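N-acetylgalactosaminyltransferase 7 (PDB 6IWR) belongs to the polypeptide GalNAc-transferase family, pairing a GT-A glycosyltransferase domain with a ricin-type beta-trefoil lectin domain. Local coordinates at residues G294-S299 / K448-F453; R323-A328 / Y459-H464. All coordinates share one frame; numbering follows the deposited sequence.

Contact 1. Residues G294-S299 / K448-F453; sequences GAWDWS and KSFKWF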
loop_
_atom_site.group_PDB
_atom_site.type_symbol
_atom_site.label_atom_id
_atom_site.label_comp_id
_atom_site.label_asym_id
_atom_site.label_seq_id
_atom_site.Cartn_x
_atom_site.Cartn_y
_atom_site.Cartn_z
ATOM N N GLY A 294 14.766 -22.237 8.087
ATOM C CA GLY A 294 14.428 -20.934 8.649
ATOM C C GLY A 294 15.671 -20.158 9.063
ATOM O O GLY A 294 16.638 -20.724 9.584
ATOM N N ALA A 295 15.616 -18.847 8.853
ATOM C CA ALA A 295 16.766 -17.976 9.026
ATOM C C ALA A 295 16.258 -16.591 9.428
ATOM O O ALA A 295 15.090 -16.418 9.793
ATOM C CB ALA A 295 17.613 -17.960 7.744
ATOM N N TRP A 296 17.142 -15.597 9.341
ATOM C CA TRP A 296 16.840 -14.232 9.735
ATOM C C TRP A 296 17.926 -13.340 9.161
ATOM O O TRP A 296 19.019 -13.806 8.847
ATOM C CB TRP A 296 16.783 -14.100 11.259
ATOM C CG TRP A 296 18.063 -14.523 11.879
ATOM C CD1 TRP A 296 19.162 -13.745 12.085
ATOM C CD2 TRP A 296 18.403 -15.836 12.346
ATOM N NE1 TRP A 296 20.169 -14.485 12.655
ATOM C CE2 TRP A 296 19.733 -15.773 12.829
ATOM C CE3 TRP A 296 17.715 -17.051 12.407
ATOM C CZ2 TRP A 296 20.394 -16.884 13.360
ATOM C CZ3 TRP A 296 18.365 -18.156 12.938
ATOM C CH2 TRP A 296 19.695 -18.062 13.412
ATOM N N ASP A 297 17.610 -12.055 9.010
ATOM C CA ASP A 297 18.616 -11.031 8.755
ATOM C C ASP A 297 18.986 -10.400 10.101
ATOM O O ASP A 297 18.431 -10.759 11.141
ATOM C CB ASP A 297 18.112 -10.023 7.706
ATOM C CG ASP A 297 17.011 -9.090 8.235
ATOM O OD1 ASP A 297 16.873 -8.932 9.469
ATOM O OD2 ASP A 297 16.277 -8.492 7.400
ATOM N N TRP A 298 19.900 -9.437 10.103
ATOM C CA TRP A 298 20.454 -8.943 11.359
ATOM C C TRP A 298 19.609 -7.856 12.022
ATOM O O TRP A 298 19.990 -7.347 13.087
ATOM C CB TRP A 298 21.895 -8.501 11.111
ATOM C CG TRP A 298 22.592 -9.692 10.575
ATOM C CD1 TRP A 298 22.945 -9.941 9.274
ATOM C CD2 TRP A 298 22.915 -10.876 11.307
ATOM N NE1 TRP A 298 23.510 -11.194 9.167
ATOM C CE2 TRP A 298 23.499 -11.785 10.401
ATOM C CE3 TRP A 298 22.770 -11.255 12.651
ATOM C CZ2 TRP A 298 23.939 -13.031 10.790
ATOM C CZ3 TRP A 298 23.226 -12.497 13.042
ATOM C CH2 TRP A 298 23.791 -13.375 12.115
ATOM N N SER A 299 18.469 -7.510 11.432
ATOM C CA SER A 299 17.400 -6.830 12.154
ATOM C C SER A 299 16.452 -7.820 12.810
ATOM O O SER A 299 15.522 -7.408 13.520
ATOM C CB SER A 299 16.618 -5.907 11.219
ATOM O OG SER A 299 16.573 -6.460 9.924
ATOM N N LYS A 448 25.760 -23.493 24.879
ATOM C CA LYS A 448 26.814 -23.147 23.949
ATOM C C LYS A 448 26.689 -21.704 23.455
ATOM O O LYS A 448 25.652 -21.043 23.585
ATOM C CB LYS A 448 26.793 -24.103 22.769
ATOM C CG LYS A 448 26.956 -25.533 23.175
ATOM C CD LYS A 448 27.392 -26.389 22.009
ATOM C CE LYS A 448 26.545 -27.659 21.933
ATOM N NZ LYS A 448 27.383 -28.778 21.449
ATOM N N SER A 449 27.780 -21.226 22.867
ATOM C CA SER A 449 27.909 -19.838 22.454
ATOM C C SER A 449 27.157 -19.573 21.153
ATOM O O SER A 449 26.974 -20.460 20.312
ATOM C CB SER A 449 29.376 -19.484 22.254
ATOM O OG SER A 449 29.889 -20.263 21.183
ATOM N N PHE A 450 26.729 -18.327 20.976
ATOM C CA PHE A 450 26.125 -18.011 19.702
ATOM C C PHE A 450 27.140 -18.137 18.575
ATOM O O PHE A 450 26.760 -18.320 17.413
ATOM C CB PHE A 450 25.496 -16.622 19.741
ATOM C CG PHE A 450 24.527 -16.375 18.608
ATOM C CD1 PHE A 450 23.288 -16.981 18.591
ATOM C CD2 PHE A 450 24.881 -15.570 17.547
ATOM C CE1 PHE A 450 22.411 -16.778 17.550
ATOM C CE2 PHE A 450 24.013 -15.362 16.499
ATOM C CZ PHE A 450 22.773 -15.954 16.507
ATOM N N LYS A 451 28.426 -18.060 18.897
ATOM C CA LYS A 451 29.458 -18.195 17.879
ATOM C C LYS A 451 29.521 -19.637 17.353
ATOM O O LYS A 451 29.592 -19.872 16.136
ATOM C CB LYS A 451 30.786 -17.722 18.484
ATOM C CG LYS A 451 31.919 -17.409 17.518
ATOM C CD LYS A 451 31.495 -16.453 16.412
ATOM C CE LYS A 451 32.546 -16.399 15.297
ATOM N NZ LYS A 451 32.089 -15.612 14.122
ATOM N N TRP A 452 29.471 -20.626 18.258
ATOM C CA TRP A 452 29.313 -22.016 17.819
ATOM C C TRP A 452 28.083 -22.159 16.938
ATOM O O TRP A 452 28.150 -22.686 15.823
ATOM C CB TRP A 452 29.224 -22.957 19.024
ATOM C CG TRP A 452 28.759 -24.344 18.681
ATOM C CD1 TRP A 452 29.535 -25.432 18.343
ATOM C CD2 TRP A 452 27.405 -24.796 18.645
ATOM N NE1 TRP A 452 28.738 -26.523 18.098
ATOM C CE2 TRP A 452 27.425 -26.155 18.262
ATOM C CE3 TRP A 452 26.172 -24.173 18.862
ATOM C CZ2 TRP A 452 26.252 -26.903 18.108
ATOM C CZ3 TRP A 452 25.012 -24.919 18.716
ATOM C CH2 TRP A 452 25.061 -26.271 18.349
ATOM N N PHE A 453 26.951 -21.676 17.425
ATOM C CA PHE A 453 25.704 -21.813 16.683
ATOM C C PHE A 453 25.843 -21.285 15.257
ATOM O O PHE A 453 25.437 -21.955 14.301
ATOM C CB PHE A 453 24.597 -21.090 17.440
ATOM C CG PHE A 453 23.286 -21.059 16.734
ATOM C CD1 PHE A 453 22.538 -22.222 16.575
ATOM C CD2 PHE A 453 22.775 -19.850 16.259
ATOM C CE1 PHE A 453 21.298 -22.175 15.955
ATOM C CE2 PHE A 453 21.542 -19.795 15.620
ATOM C CZ PHE A 453 20.797 -20.959 15.469
#

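Contact 2. Residues R323-A328 / Y459-H464; sequences RSPAMA and YDITSH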
loop_
_atom_site.group_PDB
_atom_site.type_symbol
_atom_site.label_atom_id
_atom_site.label_comp_id
_atom_site.label_asym_id
_atom_site.label_seq_id
_atom_site.Cartn_x
_atom_site.Cartn_y
_atom_site.Cartn_z
ATOM N N ARG A 323 17.679 -30.261 9.588
ATOM C CA ARG A 323 17.909 -29.199 10.564
ATOM C C ARG A 323 17.537 -27.821 10.005
ATOM O O ARG A 323 17.893 -27.475 8.875
ATOM C CB ARG A 323 19.366 -29.199 11.014
ATOM C CG ARG A 323 19.860 -30.544 11.512
ATOM C CD ARG A 323 21.245 -30.486 12.138
ATOM N NE ARG A 323 22.296 -30.077 11.206
ATOM C CZ ARG A 323 23.581 -30.031 11.542
ATOM N NH1 ARG A 323 23.929 -30.396 12.765
ATOM N NH2 ARG A 323 24.503 -29.640 10.679
ATOM N N SER A 324 16.838 -27.027 10.816
ATOM C CA SER A 324 16.650 -25.612 10.575
ATOM C C SER A 324 17.241 -24.796 11.726
ATOM O O SER A 324 17.153 -25.212 12.884
ATOM C CB SER A 324 15.166 -25.268 10.421
ATOM O OG SER A 324 14.997 -23.858 10.296
ATOM N N PRO A 325 17.850 -23.639 11.456
ATOM C CA PRO A 325 18.321 -22.812 12.576
ATOM C C PRO A 325 17.182 -22.187 13.373
ATOM O O PRO A 325 17.371 -21.880 14.560
ATOM C CB PRO A 325 19.191 -21.739 11.899
ATOM C CG PRO A 325 19.427 -22.231 10.491
ATOM C CD PRO A 325 18.191 -23.047 10.154
ATOM N N ALA A 326 16.007 -22.006 12.762
ATOM C CA ALA A 326 14.873 -21.366 13.414
ATOM C C ALA A 326 13.566 -21.891 12.815
ATOM O O ALA A 326 13.556 -22.535 11.760
ATOM C CB ALA A 326 14.948 -19.843 13.264
ATOM N N MET A 327 12.453 -21.584 13.488
ATOM C CA MET A 327 11.112 -21.908 13.023
ATOM C C MET A 327 10.338 -20.616 12.759
ATOM O O MET A 327 10.653 -19.561 13.315
ATOM C CB MET A 327 10.374 -22.764 14.064
ATOM C CG MET A 327 10.295 -22.024 15.397
ATOM S SD MET A 327 9.007 -22.565 16.538
ATOM C CE MET A 327 9.812 -24.011 17.208
ATOM N N ALA A 328 9.320 -20.690 11.901
ATOM C CA ALA A 328 8.477 -19.515 11.700
ATOM C C ALA A 328 7.801 -19.113 13.002
ATOM O O ALA A 328 7.718 -17.925 13.319
ATOM C CB ALA A 328 7.436 -19.770 10.611
ATOM N N TYR A 459 25.503 -21.982 9.567
ATOM C CA TYR A 459 26.631 -21.683 8.688
ATOM C C TYR A 459 26.245 -21.091 7.329
ATOM O O TYR A 459 27.141 -20.659 6.602
ATOM C CB TYR A 459 27.418 -22.984 8.482
ATOM C CG TYR A 459 26.491 -24.062 7.964
ATOM C CD1 TYR A 459 26.132 -24.097 6.625
ATOM C CD2 TYR A 459 25.921 -25.005 8.818
ATOM C CE1 TYR A 459 25.276 -25.046 6.142
ATOM C CE2 TYR A 459 25.059 -25.962 8.336
ATOM C CZ TYR A 459 24.732 -25.973 6.991
ATOM O OH TYR A 459 23.858 -26.916 6.475
ATOM N N ASP A 460 24.964 -21.061 6.950
ATOM C CA ASP A 460 24.604 -20.527 5.632
ATOM C C ASP A 460 23.988 -19.136 5.664
ATOM O O ASP A 460 23.824 -18.534 4.594
ATOM C CB ASP A 460 23.634 -21.453 4.880
ATOM C CG ASP A 460 22.519 -21.974 5.753
ATOM O OD1 ASP A 460 22.632 -21.817 6.983
ATOM O OD2 ASP A 460 21.543 -22.560 5.224
ATOM N N ILE A 461 23.668 -18.591 6.837
ATOM C CA ILE A 461 22.898 -17.352 6.863
ATOM C C ILE A 461 23.705 -16.184 6.299
ATOM O O ILE A 461 23.208 -15.415 5.467
ATOM C CB ILE A 461 22.404 -17.052 8.282
ATOM C CG1 ILE A 461 21.294 -18.036 8.629
ATOM C CG2 ILE A 461 21.996 -15.573 8.387
ATOM C CD1 ILE A 461 20.874 -17.999 10.071
ATOM N N THR A 462 24.946 -16.003 6.762
ATOM C CA THR A 462 25.678 -14.822 6.307
ATOM C C THR A 462 25.950 -14.872 4.819
ATOM O O THR A 462 26.273 -13.842 4.216
ATOM C CB THR A 462 26.992 -14.658 7.037
ATOM O OG1 THR A 462 27.844 -15.768 6.716
ATOM C CG2 THR A 462 26.746 -14.586 8.534
ATOM N N SER A 463 25.800 -16.039 4.208
ATOM C CA SER A 463 25.919 -16.127 2.765
ATOM C C SER A 463 24.670 -15.612 2.051
ATOM O O SER A 463 24.728 -15.328 0.857
ATOM C CB SER A 463 26.249 -17.566 2.381
ATOM O OG SER A 463 25.265 -18.121 1.550
ATOM N N HIS A 464 23.560 -15.428 2.757
ATOM C CA HIS A 464 22.372 -14.824 2.164
ATOM C C HIS A 464 22.039 -13.458 2.740
ATOM O O HIS A 464 21.447 -12.631 2.038
ATOM C CB HIS A 464 21.141 -15.728 2.347
ATOM C CG HIS A 464 21.210 -17.013 1.585
ATOM N ND1 HIS A 464 20.750 -17.136 0.294
ATOM C CD2 HIS A 464 21.674 -18.234 1.936
ATOM C CE1 HIS A 464 20.933 -18.376 -0.122
ATOM N NE2 HIS A 464 21.493 -19.062 0.855
#

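Contact 1. Residues G294-S299 / K448-F453
Trp-296, at the end of strand 292-296, meets Phe-450 and Phe-453 from the first turn of helix 450-457, an aromatic strand-against-helix packing that joins the GT-A glycosyltransferase region to a helix much later in the chain. The benzo end of the indole does all the touching. Its CH2 reaches Phe-453 CE2 at 3.4 Å, and here the two rings meet rim to rim: their planes are only 7° apart, but the centroids of the six-membered rings stand 6.0 Å from each other, so neither lies over the face of its partner. Phe-450 approaches differently. Trp-296 CZ2 sits at the edge of the phenyl ring, 4.1 Å from Phe-450 CZ, whereas Phe-450 comes obliquely to the indole.

Both phenylalanines carry CG anti to the backbone N (chi1 -164° in Phe-450 and 175° in Phe-453), and, three residues apart on the first turn, they present neighbouring rings to the same indole. All three aromatic residues are buried, and no hydrogen bond crosses between the segments. Tyr-361 adds an edge-to-face partner to Trp-296, and Trp-413 stacks with Phe-450, extending the aromatic cluster. The helix that presents the two phenyl rings is closed at its start by Ser-449, the N-cap residue, whose OG accepts a nearly straight bond from Trp-452 N at 3.0 Å.

Contact 2. Residues R323-A328 / Y459-H464
The guanidinium of Arg-323 and the ring of Tyr-459 approach obliquely, neither presenting a clear face or edge to the other, with Arg-323 NH2 4.4 Å from Tyr-459 CE2. One face of the tyrosine ring is occupied from within its own segment by Asp-460 OD1, which lies 4.2 Å above the ring plane and is displaced toward the rim. The polar ends of the arginine and tyrosine converge on a common partner: Glu-311 OE2 forms a salt bridge with Arg-323 NH2 and a hydrogen bond with Tyr-459 OH, while that hydroxyl also bonds to Thr-308 OG1. The shared carboxylate oxygen thus links the two polar ends, whereas their direct contact is loose. Asp-460 OD1 is in turn paired with Arg-293 in a salt bridge.

Farther along the segments the chemistry becomes apolar. The CG1 branch of Ile-461, extended with CD1 anti to CA (chi2 170°), brings its terminal methyl obliquely to Pro-325 CB, a loose contact at 4.5 Å from CD1. The backbones stay well apart, with 9.1 Å between the CA atoms of Pro-325 and Ile-461, and the side chains bridge the interval without a hydrogen bond between the segments. This is loop-to-loop packing, in which the chain following helix 450-457 lies against the loop between strands 322-323 and 332-335 of the GT-A region.

Contacts 1 and 2 interleave along the chain and lie with their centres about 8 Å apart, so helix 450-457 and the loop after it are held in succession against neighbouring parts of the glycosyltransferase region. Contact 1 is a buried, wholly aromatic meeting of strand and helix; contact 2 is only partly buried and joins two loops, with a charged and polar side beside an apolar one. They also touch directly: Gly-294 N probably donates to Ser-324 OG at 2.7 Å, and Phe-453 CZ packs against Pro-325 O at 3.7 Å. Trp-296 of contact 1 further borders Pro-325, Ala-326 and Ile-461 of contact 2, so its indole is shared by both contacts.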